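PDB 3FTB: histidinol-phosphate aminotransferase from Clostridium acetobutylicum, which probably catalyses pyridoxal 5'-phosphate-dependent transfer of an amino group in histidine biosynthesis. Local coordinates for residues N46-D49 against E50-N54; S107-E110 against Y111-A115; N162-K165 against F166-L170; E310-Y313 against D314-K318. One frame throughout, in Å; residues are numbered along the deposited sequence.

Contact 1: residues N46-D49 against E50-N54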
loop_
_atom_site.group_PDB
_atom_site.type_symbol
_atom_site.label_atom_id
_atom_site.label_comp_id
_atom_site.label_asym_id
_atom_site.label_seq_id
_atom_site.Cartn_x
_atom_site.Cartn_y
_atom_site.Cartn_z
ATOM N N ASN A 46 -12.426 19.259 5.103
ATOM C CA ASN A 46 -13.664 19.644 4.426
ATOM C C ASN A 46 -14.288 18.537 3.574
ATOM O O ASN A 46 -15.495 18.546 3.327
ATOM C CB ASN A 46 -13.451 20.905 3.575
ATOM C CG ASN A 46 -13.043 22.117 4.405
ATOM O OD1 ASN A 46 -13.277 22.170 5.616
ATOM N ND2 ASN A 46 -12.426 23.102 3.750
ATOM N N ASN A 47 -13.469 17.591 3.121
ATOM C CA ASN A 47 -13.973 16.489 2.302
ATOM C C ASN A 47 -13.823 15.121 2.949
ATOM O O ASN A 47 -13.767 14.109 2.249
ATOM C CB ASN A 47 -13.321 16.484 0.916
ATOM C CG ASN A 47 -13.641 17.730 0.125
ATOM O OD1 ASN A 47 -13.280 18.836 0.520
ATOM N ND2 ASN A 47 -14.325 17.561 -1.000
ATOM N N ILE A 48 -13.763 15.092 4.279
ATOM C CA ILE A 48 -13.633 13.831 5.001
ATOM C C ILE A 48 -14.869 12.952 4.796
ATOM O O ILE A 48 -14.791 11.724 4.888
ATOM C CB ILE A 48 -13.406 14.061 6.497
ATOM C CG1 ILE A 48 -13.083 12.741 7.195
ATOM C CG2 ILE A 48 -14.628 14.718 7.127
ATOM C CD1 ILE A 48 -11.797 12.106 6.731
ATOM N N ASP A 49 -16.007 13.586 4.515
ATOM C CA ASP A 49 -17.237 12.852 4.237
ATOM C C ASP A 49 -17.040 11.986 3.007
ATOM O O ASP A 49 -17.357 10.803 3.011
ATOM C CB ASP A 49 -18.399 13.815 3.998
ATOM C CG ASP A 49 -18.739 14.639 5.225
ATOM O OD1 ASP A 49 -18.077 14.459 6.271
ATOM O OD2 ASP A 49 -19.671 15.468 5.142
ATOM N N GLU A 50 -16.524 12.597 1.948
ATOM C CA GLU A 50 -16.215 11.888 0.717
ATOM C C GLU A 50 -15.404 10.637 1.033
ATOM O O GLU A 50 -15.772 9.534 0.630
ATOM C CB GLU A 50 -15.446 12.813 -0.236
ATOM C CG GLU A 50 -14.854 12.137 -1.458
ATOM C CD GLU A 50 -14.292 13.135 -2.464
ATOM O OE1 GLU A 50 -13.436 12.740 -3.290
ATOM O OE2 GLU A 50 -14.708 14.313 -2.425
ATOM N N GLY A 51 -14.305 10.819 1.763
ATOM C CA GLY A 51 -13.450 9.717 2.160
ATOM C C GLY A 51 -14.172 8.598 2.893
ATOM O O GLY A 51 -14.054 7.436 2.518
ATOM N N ILE A 52 -14.914 8.942 3.942
ATOM C CA ILE A 52 -15.676 7.951 4.704
ATOM C C ILE A 52 -16.694 7.175 3.864
ATOM O O ILE A 52 -16.849 5.964 4.021
ATOM C CB ILE A 52 -16.407 8.586 5.896
ATOM C CG1 ILE A 52 -15.422 9.362 6.767
ATOM C CG2 ILE A 52 -17.087 7.506 6.725
ATOM C CD1 ILE A 52 -16.057 9.976 7.986
ATOM N N LYS A 53 -17.387 7.876 2.974
ATOM C CA LYS A 53 -18.389 7.249 2.112
ATOM C C LYS A 53 -17.773 6.111 1.312
ATOM O O LYS A 53 -18.288 4.991 1.289
ATOM C CB LYS A 53 -18.999 8.270 1.144
ATOM C CG LYS A 53 -20.251 7.771 0.416
ATOM C CD LYS A 53 -20.782 8.792 -0.590
ATOM C CE LYS A 53 -20.534 8.361 -2.032
ATOM N NZ LYS A 53 -21.520 7.333 -2.493
ATOM N N ASN A 54 -16.666 6.414 0.652
ATOM C CA ASN A 54 -16.005 5.452 -0.214
ATOM C C ASN A 54 -15.316 4.324 0.555
ATOM O O ASN A 54 -14.773 3.400 -0.052
ATOM C CB ASN A 54 -15.013 6.172 -1.129
ATOM C CG ASN A 54 -15.672 7.292 -1.940
ATOM O OD1 ASN A 54 -16.772 7.131 -2.478
ATOM N ND2 ASN A 54 -14.995 8.427 -2.029
#
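Asn47 and Glu50 stand side by side at the start of the short helix 48-53 and point the same way, the amide plane turned 74° from the carboxylate plane. Their ends keep a loose distance, with Asn47 ND2 3.6 Å from Glu50 OE2. The firm partner of the carboxylate lies outside this pair, since Glu50 OE1 forms a salt bridge with Arg65. Both side chains also rest on Asn257 of helix 249-257. Asparagine is common at an N-cap, but this one makes no capping bond.

The isoleucines one turn apart meet differently. Ile48 and Ile52 cross obliquely, and their CG1 atoms approach to 4.1 Å. In Ile52, CG1 lies beside the backbone N (chi1 -54°), which swings that branch back over the preceding turn, where it reaches 3.1 Å from Ile48 O. Ile48 also packs on Phe250, and Ile52 touches Leu45 of the second subunit. Along the backbone of the same turn, Ile52 N donates to Ile48 O over 2.9 Å. Lys53 N donates to Asp49 O at the same length, 2.9 Å, whereas Gly51 N to Asn47 O is weak.

The two branched isoleucines thus form an apolar side that reaches Phe250 and the other subunit, while amide and carboxylate meet helix 249-257; the exposed acidic Asp49 near the amino end is probably favoured by the helix dipole.

Contact 2: residues S107-E110 against Y111-A115; sequences SYAE and YEINA
Tyr108 and Tyr111 meet in an offset edge-to-face stack where the loop after strand 100-105 enters helix 110-117, in the large domain of a fold type I aminotransferase.

Aromatic contacts dominate. The Tyr108 edge is directed at the face of Tyr111, with ring centroids 6.0 Å apart and planes at 76°. Tyr111 CG lies beside its own backbone N (chi1 -51°), which turns the ring back toward Ser107 and Tyr108. Tyr108 CB adds a CH-pi contact, lying 4.1 Å from the centroid of the Tyr111 ring. A broad ring suits this place because one face can take Tyr108 CB and O while the residue packs on Ile91 and Ile103. The Tyr108 side chain lies about 3 Å from a bound phosphate ion, consistent with a place at the cofactor pocket.

Aliphatic packing is slight: Ala109 CB touches Ile113 CD1 at 3.9 Å on the exposed side.

Backbone bonds begin the helix. Tyr111 N donates to Tyr108 O over 3.1 Å, Ile113 N to Ala109 O over 3.2 Å, and Asn114 N to Glu110 O.

Hydroxyls and waters add polar links. Tyr111 OH is hydrogen-bonded to Asp183 and receives a bond from water 2 at 2.8 Å. Ser107 OG, small enough to sit by the Tyr111 ring, bonds weakly to Ile104 O and, at 3.0 Å, to water 1, which reaches Tyr108 O and Glu112 N only weakly.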
loop_
_atom_site.group_PDB
_atom_site.type_symbol
_atom_site.label_atom_id
_atom_site.label_comp_id
_atom_site.label_asym_id
_atom_site.label_seq_id
_atom_site.Cartn_x
_atom_site.Cartn_y
_atom_site.Cartn_z
ATOM N N SER A 107 23.126 11.201 -0.698
ATOM C CA SER A 107 21.717 11.243 -1.078
ATOM C C SER A 107 20.845 10.414 -0.132
ATOM O O SER A 107 21.347 9.701 0.727
ATOM C CB SER A 107 21.532 10.743 -2.510
ATOM O OG SER A 107 21.894 9.373 -2.595
ATOM N N TYR A 108 19.536 10.522 -0.299
ATOM C CA TYR A 108 18.573 9.761 0.493
ATOM C C TYR A 108 18.908 8.269 0.489
ATOM O O TYR A 108 18.985 7.638 -0.576
ATOM C CB TYR A 108 17.189 10.019 -0.080
ATOM C CG TYR A 108 16.025 9.445 0.680
ATOM C CD1 TYR A 108 15.867 9.684 2.030
ATOM C CD2 TYR A 108 15.050 8.690 0.024
ATOM C CE1 TYR A 108 14.782 9.161 2.725
ATOM C CE2 TYR A 108 13.955 8.174 0.708
ATOM C CZ TYR A 108 13.826 8.412 2.058
ATOM O OH TYR A 108 12.740 7.895 2.737
ATOM N N ALA A 109 19.108 7.720 1.687
ATOM C CA ALA A 109 19.529 6.331 1.884
ATOM C C ALA A 109 18.784 5.319 1.017
ATOM O O ALA A 109 19.387 4.364 0.535
ATOM C CB ALA A 109 19.399 5.948 3.344
ATOM N N GLU A 110 17.482 5.530 0.835
ATOM C CA GLU A 110 16.619 4.593 0.103
ATOM C C GLU A 110 17.017 4.291 -1.359
ATOM O O GLU A 110 16.656 3.239 -1.894
ATOM C CB GLU A 110 15.141 5.025 0.181
ATOM C CG GLU A 110 14.272 4.436 -0.953
ATOM C CD GLU A 110 12.759 4.458 -0.685
ATOM O OE1 GLU A 110 12.221 5.535 -0.351
ATOM O OE2 GLU A 110 12.104 3.397 -0.835
ATOM N N TYR A 111 17.745 5.187 -2.021
ATOM C CA TYR A 111 18.145 4.875 -3.392
ATOM C C TYR A 111 18.973 3.582 -3.416
ATOM O O TYR A 111 18.624 2.641 -4.124
ATOM C CB TYR A 111 18.903 6.022 -4.074
ATOM C CG TYR A 111 18.235 7.381 -4.012
ATOM C CD1 TYR A 111 16.866 7.500 -3.804
ATOM C CD2 TYR A 111 18.971 8.544 -4.187
ATOM C CE1 TYR A 111 16.250 8.740 -3.749
ATOM C CE2 TYR A 111 18.361 9.798 -4.130
ATOM C CZ TYR A 111 16.996 9.884 -3.910
ATOM O OH TYR A 111 16.381 11.116 -3.855
ATOM N N GLU A 112 20.051 3.545 -2.631
ATOM C CA GLU A 112 20.970 2.400 -2.582
ATOM C C GLU A 112 20.423 1.173 -1.842
ATOM O O GLU A 112 20.732 0.027 -2.199
ATOM C CB GLU A 112 22.302 2.807 -1.943
ATOM C CG GLU A 112 23.296 1.656 -1.837
ATOM C CD GLU A 112 24.504 1.983 -0.986
ATOM O OE1 GLU A 112 24.521 3.068 -0.364
ATOM O OE2 GLU A 112 25.437 1.150 -0.938
ATOM N N ILE A 113 19.643 1.414 -0.795
ATOM C CA ILE A 113 18.974 0.337 -0.085
ATOM C C ILE A 113 18.199 -0.502 -1.091
ATOM O O ILE A 113 18.386 -1.714 -1.188
ATOM C CB ILE A 113 17.948 0.886 0.907
ATOM C CG1 ILE A 113 18.638 1.683 2.010
ATOM C CG2 ILE A 113 17.100 -0.250 1.482
ATOM C CD1 ILE A 113 17.658 2.441 2.901
ATOM N N ASN A 114 17.326 0.164 -1.840
ATOM C CA ASN A 114 16.454 -0.512 -2.799
ATOM C C ASN A 114 17.208 -1.181 -3.929
ATOM O O ASN A 114 16.873 -2.292 -4.334
ATOM C CB ASN A 114 15.408 0.453 -3.347
ATOM C CG ASN A 114 14.301 0.713 -2.354
ATOM O OD1 ASN A 114 13.916 1.852 -2.124
ATOM N ND2 ASN A 114 13.794 -0.350 -1.739
ATOM N N ALA A 115 18.229 -0.500 -4.436
ATOM C CA ALA A 115 19.114 -1.086 -5.429
ATOM C C ALA A 115 19.597 -2.458 -4.973
ATOM O O ALA A 115 19.356 -3.456 -5.651
ATOM C CB ALA A 115 20.304 -0.155 -5.720
HETATM O O HOH W 1 21.767 6.470 -1.952
HETATM O O HOH W 2 17.420 12.709 -1.814
#

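Contact 3: residues N162-K165 against F166-L170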
loop_
_atom_site.group_PDB
_atom_site.type_symbol
_atom_site.label_atom_id
_atom_site.label_comp_id
_atom_site.label_asym_id
_atom_site.label_seq_id
_atom_site.Cartn_x
_atom_site.Cartn_y
_atom_site.Cartn_z
ATOM N N ASN A 162 20.775 22.152 -11.571
ATOM C CA ASN A 162 20.962 23.209 -12.565
ATOM C C ASN A 162 20.422 22.767 -13.917
ATOM O O ASN A 162 20.986 21.875 -14.560
ATOM C CB ASN A 162 22.465 23.552 -12.658
ATOM C CG ASN A 162 22.769 24.714 -13.607
ATOM O OD1 ASN A 162 22.352 24.722 -14.763
ATOM N ND2 ASN A 162 23.539 25.678 -13.122
ATOM N N LYS A 163 19.322 23.379 -14.352
ATOM C CA LYS A 163 18.683 22.954 -15.584
ATOM C C LYS A 163 19.630 23.102 -16.767
ATOM O O LYS A 163 19.844 22.152 -17.509
ATOM C CB LYS A 163 17.381 23.714 -15.829
ATOM C CG LYS A 163 16.374 22.937 -16.661
ATOM C CD LYS A 163 15.242 23.825 -17.149
ATOM C CE LYS A 163 14.212 24.138 -16.071
ATOM N NZ LYS A 163 13.239 25.161 -16.585
ATOM N N GLU A 164 20.228 24.277 -16.924
ATOM C CA GLU A 164 21.110 24.511 -18.068
ATOM C C GLU A 164 22.235 23.459 -18.215
ATOM O O GLU A 164 22.443 22.926 -19.305
ATOM C CB GLU A 164 21.641 25.951 -18.061
ATOM C CG GLU A 164 22.749 26.233 -19.072
ATOM C CD GLU A 164 24.138 26.106 -18.464
ATOM O OE1 GLU A 164 24.333 26.604 -17.333
ATOM O OE2 GLU A 164 25.035 25.519 -19.111
ATOM N N LYS A 165 22.930 23.140 -17.122
ATOM C CA LYS A 165 24.033 22.169 -17.154
ATOM C C LYS A 165 23.567 20.727 -17.355
ATOM O O LYS A 165 24.258 19.921 -17.983
ATOM C CB LYS A 165 24.848 22.229 -15.860
ATOM C CG LYS A 165 25.266 23.613 -15.422
ATOM C CD LYS A 165 26.458 23.537 -14.474
ATOM C CE LYS A 165 27.130 24.890 -14.313
ATOM N NZ LYS A 165 28.480 24.762 -13.689
ATOM N N PHE A 166 22.408 20.401 -16.788
ATOM C CA PHE A 166 21.890 19.038 -16.820
ATOM C C PHE A 166 21.283 18.702 -18.183
ATOM O O PHE A 166 21.125 17.522 -18.517
ATOM C CB PHE A 166 20.845 18.855 -15.712
ATOM C CG PHE A 166 20.663 17.424 -15.253
ATOM C CD1 PHE A 166 21.589 16.822 -14.406
ATOM C CD2 PHE A 166 19.543 16.696 -15.635
ATOM C CE1 PHE A 166 21.412 15.507 -13.969
ATOM C CE2 PHE A 166 19.362 15.390 -15.197
ATOM C CZ PHE A 166 20.302 14.799 -14.364
ATOM N N ILE A 167 20.944 19.729 -18.968
ATOM C CA ILE A 167 20.343 19.496 -20.277
ATOM C C ILE A 167 21.271 18.666 -21.156
ATOM O O ILE A 167 20.818 17.891 -22.000
ATOM C CB ILE A 167 19.949 20.809 -21.003
ATOM C CG1 ILE A 167 18.963 21.624 -20.151
ATOM C CG2 ILE A 167 19.339 20.508 -22.379
ATOM C CD1 ILE A 167 17.826 20.806 -19.521
ATOM N N HIS A 168 22.572 18.817 -20.947
ATOM C CA HIS A 168 23.541 17.983 -21.649
ATOM C C HIS A 168 23.414 16.535 -21.212
ATOM O O HIS A 168 23.581 15.621 -22.015
ATOM C CB HIS A 168 24.951 18.511 -21.429
ATOM C CG HIS A 168 25.083 19.966 -21.740
ATOM N ND1 HIS A 168 25.296 20.437 -23.017
ATOM C CD2 HIS A 168 24.989 21.061 -20.946
ATOM C CE1 HIS A 168 25.350 21.758 -22.995
ATOM N NE2 HIS A 168 25.165 22.160 -21.750
ATOM N N VAL A 169 23.096 16.326 -19.937
ATOM C CA VAL A 169 22.812 14.976 -19.457
ATOM C C VAL A 169 21.503 14.469 -20.070
ATOM O O VAL A 169 21.429 13.347 -20.568
ATOM C CB VAL A 169 22.745 14.902 -17.899
ATOM C CG1 VAL A 169 22.666 13.454 -17.424
ATOM C CG2 VAL A 169 23.933 15.560 -17.287
ATOM N N LEU A 170 20.470 15.307 -20.047
ATOM C CA LEU A 170 19.175 14.924 -20.573
ATOM C C LEU A 170 19.273 14.559 -22.050
ATOM O O LEU A 170 18.763 13.522 -22.476
ATOM C CB LEU A 170 18.152 16.038 -20.365
ATOM C CG LEU A 170 17.648 16.221 -18.935
ATOM C CD1 LEU A 170 16.316 16.943 -18.949
ATOM C CD2 LEU A 170 17.520 14.884 -18.214
HETATM O O HOH W 3 24.778 25.539 -21.685
#
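Asn162 opens helix 163-176 with two acceptors, one of which reaches across to Phe166. Its side chain is a true N-cap: CG stands anti to the backbone N (chi1 -176°), and OD1 accepts from Lys165 N at 2.9 Å in a nearly straight bond (169°), the donor lying above the amide plane. Its backbone O accepts from Phe166 N at 3.0 Å. Asparagine suits the place because its short amide folds back to take the N-H of Lys165, a first-turn group with no earlier helix carbonyl to bond. Phe166 leads inward to Ile180 of strand 179-183, and Val169 CB covers the centre of one face of its ring, 4.0 Å above the plane. This is the helix of the beta-alpha-beta crossover between strands 147-151 and 179-183.

Lys163 runs alongside Ile167, both pointing the same way, with Lys163 CG 3.9 Å from Ile167 CD1. The lysine thus spends its aliphatic part on packing and sends NZ onward, toward a long, weak ion pair with Glu200.

Glu164 meets His168 through solvent. Water 3 donates to Glu164 OE2 over 2.6 Å and bonds weakly to His168 NE2 at 3.4 Å, while OE2 and NE2 themselves stay 4.3 Å apart.

Lys165 offers its carbonyl to the same imidazole: Lys165 O lies at the ring's edge, in plane, 3.3 Å from the carbon His168 CD2. The helix is kinked here, for the N of His168 and of Val169 lack bonds to the turn before.

The carboxylate of Glu164, linked through water 3, would tend to favour a protonated imidazole on this exposed side, although the charge of His168 is not established.

Contact 4: residues E310-Y313 against D314-K318; sequences EKLY and DSLLK
Leu312 with Leu316 and Tyr313 with Leu317 are neighbours one turn apart on helix 309-317, which packs against the five-stranded mixed sheet of the small domain and against the C-terminal helix 344-359. The leucine pair is the buried part. Leu312 and Leu316 cross at a slant, their CD1 atoms 3.7 Å apart. Their first torsions differ, with CG anti to the backbone N in Leu312 (chi1 173°) and beside it in Leu316, and this brings the branches together. Leu316 also meets Ile323 of strand 321-325 and Leu354 of helix 344-359, surroundings that suit a purely apolar residue.

Tyr313 instead lies alongside Leu317, with Tyr313 CE2 3.6 Å from Leu317 CD1. The tyrosine side chain packs on Val322, Ile323 and Arg325 of the strand; its long flat ring suits the place, since it can reach along Leu317 and still meet these residues. Asp314 OD1 sits in plane at the ring's edge, 3.6 Å from Tyr313 CD2, with the carboxylate turned 71° from the ring.

Main-chain bonds join the same residues. Leu316 N donates to Leu312 O over 3.0 Å, and Leu317 N donates to Tyr313 O over 2.9 Å. Ser315 adds a weak bond from OG to Lys311 O; Lys311 itself extends its ammonium to Ser308.

On the exposed side Glu310 and Asp314 point the same way, with Glu310 OE2 4.4 Å from Asp314 OD2. Such like charges would somewhat disfavour having both ionised, an effect that solvent and the long, weak pairing of Glu310 with Arg325 probably soften. Leu312 and Leu316 thus give the helix an apolar side, while its exposed residues mix Glu310, Lys311, Asp314 and Leu317.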
loop_
_atom_site.group_PDB
_atom_site.type_symbol
_atom_site.label_atom_id
_atom_site.label_comp_id
_atom_site.label_asym_id
_atom_site.label_seq_id
_atom_site.Cartn_x
_atom_site.Cartn_y
_atom_site.Cartn_z
ATOM N N GLU A 310 27.404 13.697 16.878
ATOM C CA GLU A 310 26.943 12.824 17.947
ATOM C C GLU A 310 26.972 13.579 19.258
ATOM O O GLU A 310 26.071 13.444 20.068
ATOM C CB GLU A 310 27.779 11.544 18.064
ATOM C CG GLU A 310 27.137 10.516 19.007
ATOM C CD GLU A 310 27.946 9.241 19.188
ATOM O OE1 GLU A 310 29.188 9.324 19.311
ATOM O OE2 GLU A 310 27.331 8.153 19.231
ATOM N N LYS A 311 28.010 14.382 19.460
ATOM C CA LYS A 311 28.118 15.164 20.684
ATOM C C LYS A 311 27.029 16.227 20.681
ATOM O O LYS A 311 26.294 16.387 21.662
ATOM C CB LYS A 311 29.517 15.780 20.834
ATOM C CG LYS A 311 29.737 16.508 22.155
ATOM C CD LYS A 311 31.100 16.199 22.780
ATOM C CE LYS A 311 32.260 16.411 21.811
ATOM N NZ LYS A 311 32.634 15.175 21.055
ATOM N N LEU A 312 26.904 16.937 19.565
ATOM C CA LEU A 312 25.813 17.890 19.419
ATOM C C LEU A 312 24.464 17.185 19.585
ATOM O O LEU A 312 23.634 17.629 20.378
ATOM C CB LEU A 312 25.885 18.620 18.078
ATOM C CG LEU A 312 24.667 19.505 17.802
ATOM C CD1 LEU A 312 24.463 20.529 18.929
ATOM C CD2 LEU A 312 24.790 20.176 16.439
ATOM N N TYR A 313 24.255 16.087 18.849
ATOM C CA TYR A 313 23.028 15.285 18.953
ATOM C C TYR A 313 22.690 14.897 20.398
ATOM O O TYR A 313 21.565 15.120 20.868
ATOM C CB TYR A 313 23.136 14.014 18.089
ATOM C CG TYR A 313 21.940 13.079 18.180
ATOM C CD1 TYR A 313 20.911 13.149 17.254
ATOM C CD2 TYR A 313 21.845 12.121 19.188
ATOM C CE1 TYR A 313 19.819 12.305 17.330
ATOM C CE2 TYR A 313 20.751 11.267 19.268
ATOM C CZ TYR A 313 19.744 11.369 18.336
ATOM O OH TYR A 313 18.653 10.535 18.400
ATOM N N ASP A 314 23.664 14.301 21.087
ATOM C CA ASP A 314 23.470 13.819 22.459
ATOM C C ASP A 314 23.226 14.948 23.449
ATOM O O ASP A 314 22.615 14.748 24.494
ATOM C CB ASP A 314 24.660 12.977 22.911
ATOM C CG ASP A 314 24.592 11.550 22.398
ATOM O OD1 ASP A 314 23.466 11.032 22.230
ATOM O OD2 ASP A 314 25.665 10.944 22.179
ATOM N N SER A 315 23.719 16.137 23.118
ATOM C CA SER A 315 23.433 17.330 23.908
ATOM C C SER A 315 21.977 17.772 23.738
ATOM O O SER A 315 21.230 17.891 24.712
ATOM C CB SER A 315 24.382 18.471 23.531
ATOM O OG SER A 315 25.586 18.419 24.279
ATOM N N LEU A 316 21.579 18.014 22.493
ATOM C CA LEU A 316 20.215 18.445 22.190
ATOM C C LEU A 316 19.155 17.423 22.606
ATOM O O LEU A 316 18.029 17.790 22.952
ATOM C CB LEU A 316 20.078 18.756 20.698
ATOM C CG LEU A 316 20.981 19.884 20.203
ATOM C CD1 LEU A 316 20.799 20.113 18.711
ATOM C CD2 LEU A 316 20.679 21.150 20.979
ATOM N N LEU A 317 19.501 16.140 22.556
ATOM C CA LEU A 317 18.540 15.117 22.932
ATOM C C LEU A 317 18.133 15.377 24.377
ATOM O O LEU A 317 16.961 15.249 24.737
ATOM C CB LEU A 317 19.150 13.727 22.787
ATOM C CG LEU A 317 18.325 12.681 22.043
ATOM C CD1 LEU A 317 18.839 11.285 22.372
ATOM C CD2 LEU A 317 16.852 12.821 22.398
ATOM N N LYS A 318 19.117 15.750 25.195
ATOM C CA LYS A 318 18.894 16.113 26.589
ATOM C C LYS A 318 17.750 17.113 26.741
ATOM O O LYS A 318 17.064 17.136 27.760
ATOM C CB LYS A 318 20.169 16.714 27.173
ATOM C CG LYS A 318 21.348 15.750 27.264
ATOM C CD LYS A 318 22.404 16.286 28.229
ATOM C CE LYS A 318 21.779 16.606 29.587
ATOM N NZ LYS A 318 22.638 17.444 30.474
#

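The four contacts follow one another along the chain, each a helical turn or the entry to one, and none touches another. Contacts 2 and 3 share the large domain with its seven-stranded sheet: contact 2 begins helix 110-117 after strand 100-105, and contact 3 begins the crossover helix leading to strand 179-183, their centres about 23 Å apart. Contact 4, about 26 Å from contact 2 between centres, belongs to the small domain with its five-stranded sheet. Contact 1 lies about 43 Å, centre to centre, from contacts 3 and 4, on a peripheral helix. Contacts 1 and 2 both touch the second subunit. Together the four sample the dimer interface, the probable cofactor region and both domains.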